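Local coordinates for nicastrin (Dictyostelium purpureum, PDB 4R12), which probably serves as an essential subunit of the gamma-secretase complex, which cleaves membrane proteins such as Notch receptors and the amyloid precursor within the bilayer, at residues S246-L251 against Y510-Y515; I215-P220 against V242-V247; L504-L509 against S541-H546; A252-S257 against N446-D451. All blocks are in the same frame, centred on the assembly; numbering follows the deposited sequence.

Contact 1. Residues S246-L251 against Y510-Y515; sequences SVIKSL and YSITQY
Ile512, at the C-terminal end of helix 500-512, presses its branch methyl onto helix 234-252, and apolar packing makes up most of the contact. Ile512 CG2 rests 3.6 Å from Lys249 CA and 3.8 Å from Ile248 CG2. Its CG1 arm crosses the aliphatic part of Lys249 at about a right angle, with Ile512 CG1 3.9 Å from Lys249 CD. The lysine chain can lie there because it bends at its second torsion (chi2 75°). Ile248 CG2 also meets Thr513 CG2, at 3.5 Å. Thr513 thus turns its methyl to the helix, while its OG1 bonds back to Leu509 O. With an alanine in place of Ile512, the methylenes of Lys249 and the methyl of Ile248 would probably lose their main partner here, leaving a gap between the helices.

The polar link is indirect. One water accepts from Lys249 NZ (3.1 Å) and donates to Ile512 O (3.2 Å), so the ammonium group reaches the carbonyl near the helix end. Just beyond, Gln514 folds back and its NE2 donates to Ser511 O at 2.9 Å. Phe454 of helix 452-463 also touches Lys249 and Ile512. Helix-to-helix packing of this kind docks the end of helix 500-512 on a helix of the large lobe, a domain related to zinc exopeptidases.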
loop_
_atom_site.group_PDB
_atom_site.type_symbol
_atom_site.label_atom_id
_atom_site.label_comp_id
_atom_site.label_asym_id
_atom_site.label_seq_id
_atom_site.Cartn_x
_atom_site.Cartn_y
_atom_site.Cartn_z
ATOM N N SER A 246 8.981 11.766 7.398
ATOM C CA SER A 246 9.281 13.158 7.743
ATOM C C SER A 246 9.615 13.293 9.242
ATOM O O SER A 246 10.460 14.107 9.633
ATOM C CB SER A 246 8.117 14.075 7.359
ATOM O OG SER A 246 7.863 13.985 5.958
ATOM N N VAL A 247 8.967 12.478 10.064
ATOM C CA VAL A 247 9.321 12.348 11.472
ATOM C C VAL A 247 10.774 11.876 11.622
ATOM O O VAL A 247 11.546 12.431 12.396
ATOM C CB VAL A 247 8.370 11.357 12.195
ATOM C CG1 VAL A 247 8.976 10.872 13.516
ATOM C CG2 VAL A 247 7.000 12.008 12.441
ATOM N N ILE A 248 11.131 10.839 10.871
ATOM C CA ILE A 248 12.480 10.267 10.895
ATOM C C ILE A 248 13.498 11.313 10.418
ATOM O O ILE A 248 14.536 11.541 11.058
ATOM C CB ILE A 248 12.539 8.985 10.035
ATOM C CG1 ILE A 248 11.700 7.889 10.704
ATOM C CG2 ILE A 248 13.970 8.500 9.874
ATOM C CD1 ILE A 248 11.436 6.690 9.851
ATOM N N LYS A 249 13.183 12.003 9.330
ATOM C CA LYS A 249 14.077 13.058 8.871
ATOM C C LYS A 249 14.248 14.154 9.938
ATOM O O LYS A 249 15.352 14.681 10.139
ATOM C CB LYS A 249 13.564 13.670 7.567
ATOM C CG LYS A 249 14.475 14.777 7.008
ATOM C CD LYS A 249 15.748 14.197 6.359
ATOM C CE LYS A 249 16.600 15.316 5.723
ATOM N NZ LYS A 249 17.917 14.806 5.258
ATOM N N SER A 250 13.160 14.485 10.626
ATOM C CA SER A 250 13.223 15.522 11.653
ATOM C C SER A 250 14.036 15.037 12.855
ATOM O O SER A 250 14.823 15.789 13.426
ATOM C CB SER A 250 11.817 15.942 12.078
ATOM O OG SER A 250 11.084 16.405 10.951
ATOM N N LEU A 251 13.848 13.777 13.234
ATOM C CA LEU A 251 14.597 13.201 14.342
ATOM C C LEU A 251 16.067 13.000 13.995
ATOM O O LEU A 251 16.901 12.933 14.893
ATOM C CB LEU A 251 13.984 11.867 14.777
ATOM C CG LEU A 251 12.650 11.997 15.518
ATOM C CD1 LEU A 251 12.045 10.620 15.826
ATOM C CD2 LEU A 251 12.836 12.807 16.794
ATOM N N TYR A 510 17.080 4.441 4.267
ATOM C CA TYR A 510 18.481 4.086 4.489
ATOM C C TYR A 510 19.339 5.356 4.570
ATOM O O TYR A 510 20.146 5.522 5.485
ATOM C CB TYR A 510 18.976 3.166 3.364
ATOM C CG TYR A 510 20.345 2.547 3.595
ATOM C CD1 TYR A 510 21.517 3.281 3.380
ATOM C CD2 TYR A 510 20.468 1.223 4.023
ATOM C CE1 TYR A 510 22.768 2.712 3.597
ATOM C CE2 TYR A 510 21.717 0.648 4.243
ATOM C CZ TYR A 510 22.861 1.395 4.026
ATOM O OH TYR A 510 24.100 0.832 4.240
ATOM N N SER A 511 19.141 6.264 3.619
ATOM C CA SER A 511 19.926 7.487 3.565
ATOM C C SER A 511 19.662 8.420 4.753
ATOM O O SER A 511 20.603 8.953 5.344
ATOM C CB SER A 511 19.648 8.229 2.249
ATOM O OG SER A 511 20.355 9.451 2.221
ATOM N N ILE A 512 18.390 8.613 5.112
ATOM C CA ILE A 512 18.061 9.579 6.162
ATOM C C ILE A 512 18.630 9.143 7.509
ATOM O O ILE A 512 18.999 9.963 8.349
ATOM C CB ILE A 512 16.542 9.753 6.303
ATOM C CG1 ILE A 512 15.983 10.528 5.120
ATOM C CG2 ILE A 512 16.192 10.505 7.584
ATOM C CD1 ILE A 512 14.438 10.435 5.132
ATOM N N THR A 513 18.717 7.837 7.701
ATOM C CA THR A 513 19.144 7.292 8.981
ATOM C C THR A 513 20.626 6.902 9.001
ATOM O O THR A 513 21.086 6.272 9.945
ATOM C CB THR A 513 18.292 6.061 9.347
ATOM O OG1 THR A 513 18.387 5.097 8.298
ATOM C CG2 THR A 513 16.810 6.449 9.523
ATOM N N GLN A 514 21.375 7.288 7.970
ATOM C CA GLN A 514 22.787 6.909 7.885
ATOM C C GLN A 514 23.595 7.401 9.095
ATOM O O GLN A 514 23.286 8.449 9.671
ATOM C CB GLN A 514 23.413 7.454 6.592
ATOM C CG GLN A 514 23.581 8.963 6.575
ATOM C CD GLN A 514 24.090 9.475 5.237
ATOM O OE1 GLN A 514 25.287 9.708 5.062
ATOM N NE2 GLN A 514 23.174 9.661 4.292
ATOM N N TYR A 515 24.620 6.643 9.479
ATOM C CA TYR A 515 25.561 7.112 10.497
ATOM C C TYR A 515 26.966 7.342 9.930
ATOM O O TYR A 515 27.810 7.936 10.595
ATOM C CB TYR A 515 25.616 6.131 11.684
ATOM C CG TYR A 515 25.881 4.683 11.330
ATOM C CD1 TYR A 515 27.179 4.198 11.229
ATOM C CD2 TYR A 515 24.832 3.793 11.130
ATOM C CE1 TYR A 515 27.423 2.877 10.920
ATOM C CE2 TYR A 515 25.065 2.470 10.821
ATOM C CZ TYR A 515 26.369 2.020 10.716
ATOM O OH TYR A 515 26.617 0.712 10.407
HETATM O O HOH W 1 19.210 12.969 7.383
#

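Contact 2. Residues I215-P220 against V242-V247; sequences ILVMLP and VTLLSV
Leu244 packs against Val217 and Leu219 in a buried helix-on-sheet contact within the large lobe. Strand 214-220 leads, through a loop, to helix 234-252, and the chain then returns as strand 262-268, which pairs parallel to the first: a beta-alpha-beta crossover, as in the M28 peptidase-like fold to which this lobe is related. The contact is wholly apolar, with one leucine of the helix set over two alternate residues of the strand.

Leu244 divides its branches between them. Its CD1 methyl comes within 3.7 Å of Val217 CG1, the two side chains meeting at a slant. Its CB and CD2 meet Leu219 instead, the two side chains sliding past each other in opposite directions, with Leu219 CD2 lying 3.6 Å from Leu244 CB and 3.7 Å from Leu244 CD2. Leu244 reaches the strand because its CG stands opposite the backbone N (chi1 -170°). Leu219, its CG held between its own N and carbonyl carbon (chi1 56°), thereby brings CD2 beside Leu244 CB.

Between these two strand residues, Met218 points to the other face of the sheet, where it touches Trp268, Ile322 and Glu324. Leu219 also packs on Phe267, so strand 262-268 borders it as well. Thr243 and Val247 touch helix 427-441. On the helix itself, Val242 O accepts twice from Ser246, from N at 2.9 Å and from OG at 2.7 Å, the two donors arriving from opposite faces of the carbonyl plane.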
loop_
_atom_site.group_PDB
_atom_site.type_symbol
_atom_site.label_atom_id
_atom_site.label_comp_id
_atom_site.label_asym_id
_atom_site.label_seq_id
_atom_site.Cartn_x
_atom_site.Cartn_y
_atom_site.Cartn_z
ATOM N N ILE A 215 11.283 0.757 21.361
ATOM C CA ILE A 215 10.039 1.400 20.960
ATOM C C ILE A 215 9.847 1.118 19.469
ATOM O O ILE A 215 10.681 1.491 18.658
ATOM C CB ILE A 215 10.061 2.926 21.192
ATOM C CG1 ILE A 215 10.430 3.264 22.639
ATOM C CG2 ILE A 215 8.729 3.560 20.779
ATOM C CD1 ILE A 215 9.499 2.679 23.646
ATOM N N LEU A 216 8.761 0.441 19.119
ATOM C CA LEU A 216 8.480 0.135 17.729
ATOM C C LEU A 216 7.448 1.120 17.180
ATOM O O LEU A 216 6.320 1.195 17.677
ATOM C CB LEU A 216 7.970 -1.296 17.585
ATOM C CG LEU A 216 7.614 -1.718 16.161
ATOM C CD1 LEU A 216 8.844 -1.614 15.250
ATOM C CD2 LEU A 216 7.039 -3.133 16.163
ATOM N N VAL A 217 7.842 1.872 16.167
ATOM C CA VAL A 217 6.938 2.818 15.520
ATOM C C VAL A 217 6.740 2.347 14.081
ATOM O O VAL A 217 7.693 2.244 13.334
ATOM C CB VAL A 217 7.505 4.245 15.546
ATOM C CG1 VAL A 217 6.552 5.211 14.856
ATOM C CG2 VAL A 217 7.796 4.680 16.986
ATOM N N MET A 218 5.506 2.060 13.695
ATOM C CA MET A 218 5.287 1.316 12.462
ATOM C C MET A 218 4.031 1.734 11.735
ATOM O O MET A 218 3.175 2.434 12.300
ATOM C CB MET A 218 5.197 -0.172 12.766
ATOM C CG MET A 218 3.911 -0.546 13.490
ATOM S SD MET A 218 4.082 -2.180 14.237
ATOM C CE MET A 218 2.358 -2.593 14.516
ATOM N N LEU A 219 3.922 1.282 10.488
ATOM C CA LEU A 219 2.747 1.530 9.671
ATOM C C LEU A 219 2.735 0.552 8.506
ATOM O O LEU A 219 3.782 -0.002 8.134
ATOM C CB LEU A 219 2.715 2.975 9.151
ATOM C CG LEU A 219 3.894 3.545 8.352
ATOM C CD1 LEU A 219 3.910 3.067 6.889
ATOM C CD2 LEU A 219 3.864 5.083 8.416
ATOM N N PRO A 220 1.549 0.330 7.931
ATOM C CA PRO A 220 1.439 -0.425 6.681
ATOM C C PRO A 220 1.590 0.529 5.499
ATOM O O PRO A 220 0.798 1.460 5.396
ATOM C CB PRO A 220 0.023 -1.011 6.760
ATOM C CG PRO A 220 -0.754 0.030 7.532
ATOM C CD PRO A 220 0.228 0.656 8.508
ATOM N N VAL A 242 4.407 9.331 4.395
ATOM C CA VAL A 242 5.086 10.628 4.325
ATOM C C VAL A 242 5.376 11.170 5.718
ATOM O O VAL A 242 6.475 11.699 6.009
ATOM C CB VAL A 242 4.228 11.652 3.550
ATOM C CG1 VAL A 242 4.808 13.053 3.673
ATOM C CG2 VAL A 242 4.132 11.249 2.085
ATOM N N THR A 243 4.372 11.051 6.578
ATOM C CA THR A 243 4.478 11.505 7.961
ATOM C C THR A 243 5.651 10.852 8.668
ATOM O O THR A 243 6.526 11.541 9.207
ATOM C CB THR A 243 3.184 11.195 8.750
ATOM O OG1 THR A 243 2.080 11.905 8.174
ATOM C CG2 THR A 243 3.344 11.617 10.221
ATOM N N LEU A 244 5.685 9.519 8.667
ATOM C CA LEU A 244 6.730 8.816 9.419
ATOM C C LEU A 244 8.127 9.044 8.834
ATOM O O LEU A 244 9.095 9.221 9.584
ATOM C CB LEU A 244 6.432 7.324 9.491
ATOM C CG LEU A 244 7.349 6.575 10.460
ATOM C CD1 LEU A 244 7.318 7.250 11.848
ATOM C CD2 LEU A 244 6.911 5.110 10.566
ATOM N N LEU A 245 8.250 9.067 7.510
ATOM C CA LEU A 245 9.544 9.428 6.926
ATOM C C LEU A 245 9.949 10.853 7.323
ATOM O O LEU A 245 11.132 11.110 7.571
ATOM C CB LEU A 245 9.541 9.283 5.387
ATOM C CG LEU A 245 9.498 7.827 4.897
ATOM C CD1 LEU A 245 9.156 7.770 3.397
ATOM C CD2 LEU A 245 10.842 7.127 5.152
ATOM N N SER A 246 8.981 11.766 7.398
ATOM C CA SER A 246 9.281 13.158 7.743
ATOM C C SER A 246 9.615 13.293 9.242
ATOM O O SER A 246 10.460 14.107 9.633
ATOM C CB SER A 246 8.117 14.075 7.359
ATOM O OG SER A 246 7.863 13.985 5.958
ATOM N N VAL A 247 8.967 12.478 10.064
ATOM C CA VAL A 247 9.321 12.348 11.472
ATOM C C VAL A 247 10.774 11.876 11.622
ATOM O O VAL A 247 11.546 12.431 12.396
ATOM C CB VAL A 247 8.370 11.357 12.195
ATOM C CG1 VAL A 247 8.976 10.872 13.516
ATOM C CG2 VAL A 247 7.000 12.008 12.441
#

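Contact 3. Residues L504-L509 against S541-H546; sequences LIHRLL and SNTHLH
His506 meets Leu545 where helix 500-512 runs nearly antiparallel to strand 542-548, the segment axes 8.8 Å apart and inclined at 164°. The strand pairs antiparallel with strand 192-203, whose Ile200 also touches Leu509. The main apolar interaction is a CH-pi contact: Leu545 CD2 sits over one face of the imidazole, 3.8 Å from the His506 ring centroid and 16° off the ring normal. The ring reaches the strand because CG is anti to the backbone N (chi1 175°). Thr543 CG2 approaches the edge of the same ring, 4.2 Å from His506 CD2, and lies 4.1 Å from Leu509 CG. This methyl thus fits between successive turns of the helix.

A water in the plane of the His506 ring lies 2.6 Å from NE2 and donates to Thr543 O at 2.7 Å, while Thr543 OG1 joins a hydroxyl cluster with Ser202, Ser541 and Thr513.

On the strand's far face, His544 NE2 donates to Asn542 OD1 at 2.6 Å, and ND1 bonds to Asp307. A ring flanked by an amide oxygen and a carboxylate is likely to carry protons on both nitrogens. For His506, leucine over the face and water at the edge would limit rotation of the imidazole.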
loop_
_atom_site.group_PDB
_atom_site.type_symbol
_atom_site.label_atom_id
_atom_site.label_comp_id
_atom_site.label_asym_id
_atom_site.label_seq_id
_atom_site.Cartn_x
_atom_site.Cartn_y
_atom_site.Cartn_z
ATOM N N LEU A 504 12.430 2.933 -3.586
ATOM C CA LEU A 504 12.566 4.340 -3.181
ATOM C C LEU A 504 12.441 4.519 -1.668
ATOM O O LEU A 504 13.284 5.187 -1.038
ATOM C CB LEU A 504 11.529 5.216 -3.897
ATOM C CG LEU A 504 11.511 6.704 -3.523
ATOM C CD1 LEU A 504 12.905 7.335 -3.651
ATOM C CD2 LEU A 504 10.519 7.471 -4.379
ATOM N N ILE A 505 11.393 3.945 -1.070
ATOM C CA ILE A 505 11.251 4.030 0.387
ATOM C C ILE A 505 12.500 3.448 1.072
ATOM O O ILE A 505 13.045 4.045 2.000
ATOM C CB ILE A 505 9.977 3.305 0.889
ATOM C CG1 ILE A 505 8.712 4.047 0.435
ATOM C CG2 ILE A 505 9.973 3.188 2.395
ATOM C CD1 ILE A 505 7.416 3.265 0.722
ATOM N N HIS A 506 12.968 2.302 0.594
ATOM C CA HIS A 506 14.177 1.689 1.153
ATOM C C HIS A 506 15.407 2.620 1.053
ATOM O O HIS A 506 16.082 2.883 2.045
ATOM C CB HIS A 506 14.461 0.362 0.437
ATOM C CG HIS A 506 15.740 -0.296 0.855
ATOM N ND1 HIS A 506 16.559 -0.949 -0.038
ATOM C CD2 HIS A 506 16.325 -0.430 2.070
ATOM C CE1 HIS A 506 17.606 -1.445 0.606
ATOM N NE2 HIS A 506 17.486 -1.142 1.884
ATOM N N ARG A 507 15.696 3.104 -0.141
ATOM C CA ARG A 507 16.904 3.911 -0.336
ATOM C C ARG A 507 16.813 5.259 0.389
ATOM O O ARG A 507 17.822 5.772 0.899
ATOM C CB ARG A 507 17.164 4.130 -1.818
ATOM C CG ARG A 507 17.367 2.867 -2.655
ATOM C CD ARG A 507 18.818 2.442 -2.755
ATOM N NE ARG A 507 19.670 3.460 -3.373
ATOM C CZ ARG A 507 20.996 3.369 -3.436
ATOM N NH1 ARG A 507 21.601 2.309 -2.915
ATOM N NH2 ARG A 507 21.719 4.332 -4.012
ATOM N N LEU A 508 15.612 5.827 0.452
ATOM C CA LEU A 508 15.415 7.087 1.158
ATOM C C LEU A 508 15.558 6.906 2.680
ATOM O O LEU A 508 16.270 7.667 3.335
ATOM C CB LEU A 508 14.044 7.683 0.805
ATOM C CG LEU A 508 13.679 8.997 1.493
ATOM C CD1 LEU A 508 14.681 10.116 1.103
ATOM C CD2 LEU A 508 12.227 9.398 1.167
ATOM N N LEU A 509 14.902 5.886 3.232
ATOM C CA LEU A 509 14.985 5.595 4.669
ATOM C C LEU A 509 16.425 5.275 5.071
ATOM O O LEU A 509 16.911 5.752 6.093
ATOM C CB LEU A 509 14.070 4.419 5.047
ATOM C CG LEU A 509 14.027 3.972 6.518
ATOM C CD1 LEU A 509 13.630 5.133 7.414
ATOM C CD2 LEU A 509 13.056 2.817 6.715
ATOM N N SER A 541 24.127 2.440 7.160
ATOM C CA SER A 541 22.865 2.656 7.879
ATOM C C SER A 541 22.311 1.334 8.381
ATOM O O SER A 541 22.372 0.325 7.676
ATOM C CB SER A 541 21.830 3.333 6.972
ATOM O OG SER A 541 20.593 3.527 7.642
ATOM N N ASN A 542 21.740 1.355 9.582
ATOM C CA ASN A 542 21.086 0.189 10.175
ATOM C C ASN A 542 19.649 0.055 9.662
ATOM O O ASN A 542 18.683 0.094 10.432
ATOM C CB ASN A 542 21.115 0.291 11.706
ATOM C CG ASN A 542 20.910 -1.043 12.389
ATOM O OD1 ASN A 542 20.960 -2.092 11.755
ATOM N ND2 ASN A 542 20.684 -1.007 13.691
ATOM N N THR A 543 19.535 -0.108 8.347
ATOM C CA THR A 543 18.255 -0.158 7.640
ATOM C C THR A 543 18.222 -1.412 6.783
ATOM O O THR A 543 19.205 -1.726 6.113
ATOM C CB THR A 543 18.070 1.089 6.753
ATOM O OG1 THR A 543 18.066 2.259 7.580
ATOM C CG2 THR A 543 16.764 1.027 5.941
ATOM N N HIS A 544 17.102 -2.129 6.790
ATOM C CA HIS A 544 17.083 -3.500 6.278
ATOM C C HIS A 544 15.763 -3.873 5.625
ATOM O O HIS A 544 14.689 -3.516 6.115
ATOM C CB HIS A 544 17.389 -4.483 7.422
ATOM C CG HIS A 544 18.623 -4.122 8.193
ATOM N ND1 HIS A 544 19.892 -4.406 7.739
ATOM C CD2 HIS A 544 18.780 -3.443 9.354
ATOM C CE1 HIS A 544 20.781 -3.943 8.601
ATOM N NE2 HIS A 544 20.130 -3.355 9.592
ATOM N N LEU A 545 15.856 -4.591 4.513
ATOM C CA LEU A 545 14.689 -5.206 3.907
ATOM C C LEU A 545 14.305 -6.492 4.630
ATOM O O LEU A 545 15.174 -7.196 5.146
ATOM C CB LEU A 545 14.962 -5.523 2.434
ATOM C CG LEU A 545 15.302 -4.345 1.519
ATOM C CD1 LEU A 545 15.857 -4.866 0.196
ATOM C CD2 LEU A 545 14.065 -3.503 1.273
ATOM N N HIS A 546 13.014 -6.812 4.640
ATOM C CA HIS A 546 12.573 -8.128 5.107
ATOM C C HIS A 546 11.401 -8.659 4.273
ATOM O O HIS A 546 10.501 -7.892 3.904
ATOM C CB HIS A 546 12.170 -8.094 6.582
ATOM C CG HIS A 546 12.294 -9.427 7.248
ATOM N ND1 HIS A 546 13.400 -9.784 7.990
ATOM C CD2 HIS A 546 11.482 -10.509 7.236
ATOM C CE1 HIS A 546 13.250 -11.023 8.428
ATOM N NE2 HIS A 546 12.095 -11.487 7.982
HETATM O O HOH W 2 19.245 -2.200 3.506
#

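Contact 4. Residues A252-S257 against N446-D451; sequences AAVDRS and NNITID
Val254 and Asn446 bring two irregular loops side by side, their CA atoms 6.8 Å apart, with neither segment forming a regular helix or strand. Asn446 supplies the direct polar link. Its ND2 donates to Asp255 O at 2.9 Å, in a bond bent to 141° at the hydrogen that arrives 45° above the carbonyl plane, and it also bonds to Asp439 OD1. A water completes the grip, accepting from Asp255 N (3.0 Å) and donating to Asn446 OD1 (3.1 Å), so the amide engages both backbone polar groups of Asp255. A leucine at the place of Asn446 would probably leave Asp255 O and Asp439 without this donor and remove the water's acceptor, letting the two loops shift apart.

Apolar contact lies alongside. Val254 CB packs against the amide carbon of Asn446, and Val254 CG1 touches Ile448 CD1 at 3.5 Å. The methyl faces the isoleucine because CG1 stands opposite the carbonyl carbon (chi1 -52°).

An Asx turn shapes the first loop, Asp255 OD1 accepting from Ser257 N at 2.9 Å; Ser257 OG adds a second bond at 2.6 Å from the same face. Arg256 turns away to a cation-pi contact with Phe204. Ile448 also reaches Leu251 of helix 234-252 and Ser435 and Thr436 of helix 427-441, while Asp451 N-caps helix 452-463 through Phe454 N; the contact thus joins the exit of one helix to the linker between two others, just ahead of strand 262-268.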
loop_
_atom_site.group_PDB
_atom_site.type_symbol
_atom_site.label_atom_id
_atom_site.label_comp_id
_atom_site.label_asym_id
_atom_site.label_seq_id
_atom_site.Cartn_x
_atom_site.Cartn_y
_atom_site.Cartn_z
ATOM N N ALA A 252 16.387 12.903 12.705
ATOM C CA ALA A 252 17.785 12.737 12.299
ATOM C C ALA A 252 18.650 13.913 12.737
ATOM O O ALA A 252 19.864 13.766 12.913
ATOM C CB ALA A 252 17.897 12.550 10.792
ATOM N N ALA A 253 18.030 15.078 12.896
ATOM C CA ALA A 253 18.772 16.289 13.215
ATOM C C ALA A 253 18.834 16.587 14.713
ATOM O O ALA A 253 19.481 17.546 15.109
ATOM C CB ALA A 253 18.171 17.492 12.471
ATOM N N VAL A 254 18.179 15.792 15.557
ATOM C CA VAL A 254 18.257 16.082 16.995
ATOM C C VAL A 254 19.361 15.288 17.680
ATOM O O VAL A 254 19.829 14.283 17.160
ATOM C CB VAL A 254 16.929 15.798 17.738
ATOM C CG1 VAL A 254 15.776 16.503 17.058
ATOM C CG2 VAL A 254 16.676 14.309 17.851
ATOM N N ASP A 255 19.759 15.745 18.864
ATOM C CA ASP A 255 20.738 15.039 19.681
ATOM C C ASP A 255 20.050 13.905 20.437
ATOM O O ASP A 255 19.375 14.132 21.445
ATOM C CB ASP A 255 21.433 16.015 20.650
ATOM C CG ASP A 255 22.454 15.336 21.556
ATOM O OD1 ASP A 255 22.674 14.111 21.438
ATOM O OD2 ASP A 255 23.050 16.048 22.399
ATOM N N ARG A 256 20.252 12.684 19.960
ATOM C CA ARG A 256 19.579 11.520 20.529
ATOM C C ARG A 256 20.409 10.843 21.620
ATOM O O ARG A 256 20.087 9.733 22.045
ATOM C CB ARG A 256 19.248 10.513 19.417
ATOM C CG ARG A 256 18.428 11.092 18.271
ATOM C CD ARG A 256 18.164 10.046 17.166
ATOM N NE ARG A 256 19.408 9.539 16.590
ATOM C CZ ARG A 256 20.074 10.148 15.614
ATOM N NH1 ARG A 256 19.607 11.273 15.099
ATOM N NH2 ARG A 256 21.206 9.635 15.155
ATOM N N SER A 257 21.466 11.508 22.090
ATOM C CA SER A 257 22.336 10.893 23.098
ATOM C C SER A 257 21.608 10.683 24.434
ATOM O O SER A 257 22.017 9.857 25.241
ATOM C CB SER A 257 23.610 11.725 23.314
ATOM O OG SER A 257 23.315 13.037 23.748
ATOM N N ASN A 446 14.392 16.920 23.674
ATOM C CA ASN A 446 14.818 17.822 22.615
ATOM C C ASN A 446 13.727 18.761 22.109
ATOM O O ASN A 446 12.538 18.430 22.115
ATOM C CB ASN A 446 15.368 17.008 21.443
ATOM C CG ASN A 446 16.668 16.309 21.787
ATOM O OD1 ASN A 446 17.702 16.954 21.958
ATOM N ND2 ASN A 446 16.622 14.989 21.903
ATOM N N ASN A 447 14.147 19.946 21.687
ATOM C CA ASN A 447 13.286 20.836 20.931
ATOM C C ASN A 447 13.310 20.400 19.475
ATOM O O ASN A 447 14.349 20.480 18.834
ATOM C CB ASN A 447 13.742 22.288 21.052
ATOM C CG ASN A 447 13.674 22.791 22.473
ATOM O OD1 ASN A 447 14.592 23.455 22.960
ATOM N ND2 ASN A 447 12.583 22.461 23.158
ATOM N N ILE A 448 12.175 19.929 18.967
ATOM C CA ILE A 448 12.104 19.443 17.595
ATOM C C ILE A 448 11.869 20.566 16.598
ATOM O O ILE A 448 10.955 21.372 16.768
ATOM C CB ILE A 448 10.965 18.425 17.404
ATOM C CG1 ILE A 448 11.168 17.186 18.289
ATOM C CG2 ILE A 448 10.816 18.077 15.923
ATOM C CD1 ILE A 448 12.388 16.402 17.974
ATOM N N THR A 449 12.695 20.624 15.559
ATOM C CA THR A 449 12.395 21.447 14.391
ATOM C C THR A 449 12.031 20.500 13.252
ATOM O O THR A 449 12.848 19.655 12.876
ATOM C CB THR A 449 13.594 22.327 13.985
ATOM O OG1 THR A 449 13.914 23.223 15.057
ATOM C CG2 THR A 449 13.295 23.137 12.725
ATOM N N ILE A 450 10.811 20.584 12.725
ATOM C CA ILE A 450 10.478 19.676 11.620
ATOM C C ILE A 450 11.181 20.116 10.339
ATOM O O ILE A 450 11.451 21.292 10.135
ATOM C CB ILE A 450 8.967 19.567 11.368
ATOM C CG1 ILE A 450 8.367 20.913 10.960
ATOM C CG2 ILE A 450 8.269 19.045 12.620
ATOM C CD1 ILE A 450 6.908 20.802 10.512
ATOM N N ASP A 451 11.491 19.158 9.477
ATOM C CA ASP A 451 12.195 19.474 8.250
ATOM C C ASP A 451 11.161 19.789 7.170
ATOM O O ASP A 451 10.696 18.900 6.459
ATOM C CB ASP A 451 13.111 18.312 7.856
ATOM C CG ASP A 451 14.036 18.654 6.699
ATOM O OD1 ASP A 451 13.665 19.499 5.866
ATOM O OD2 ASP A 451 15.125 18.058 6.619
HETATM O O HOH W 3 18.841 18.516 19.481
#

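In the fold
From the N terminus, contact 2 comes first, closing a short loop of 21 residues as strand 214-220 leads into helix 234-252. Contact 1 opens on the same helix, sharing Ser246 and Val247, and spans 258 residues before helix 500-512 returns to it. Within that span lies contact 4, from the loop after helix 234-252 to the linker before helix 452-463; Ser250 OG bonds to Asp451 N between the two contacts. Contact 3 crosses contact 1: it starts on helix 500-512 and closes at strand 542-548, next to which Thr513 OG1 reaches Ser541 OG. Leu245 touches Leu508 and Leu509, joining contacts 2 and 3. Together they bind the large-lobe helix to sheet, loops and the later helix.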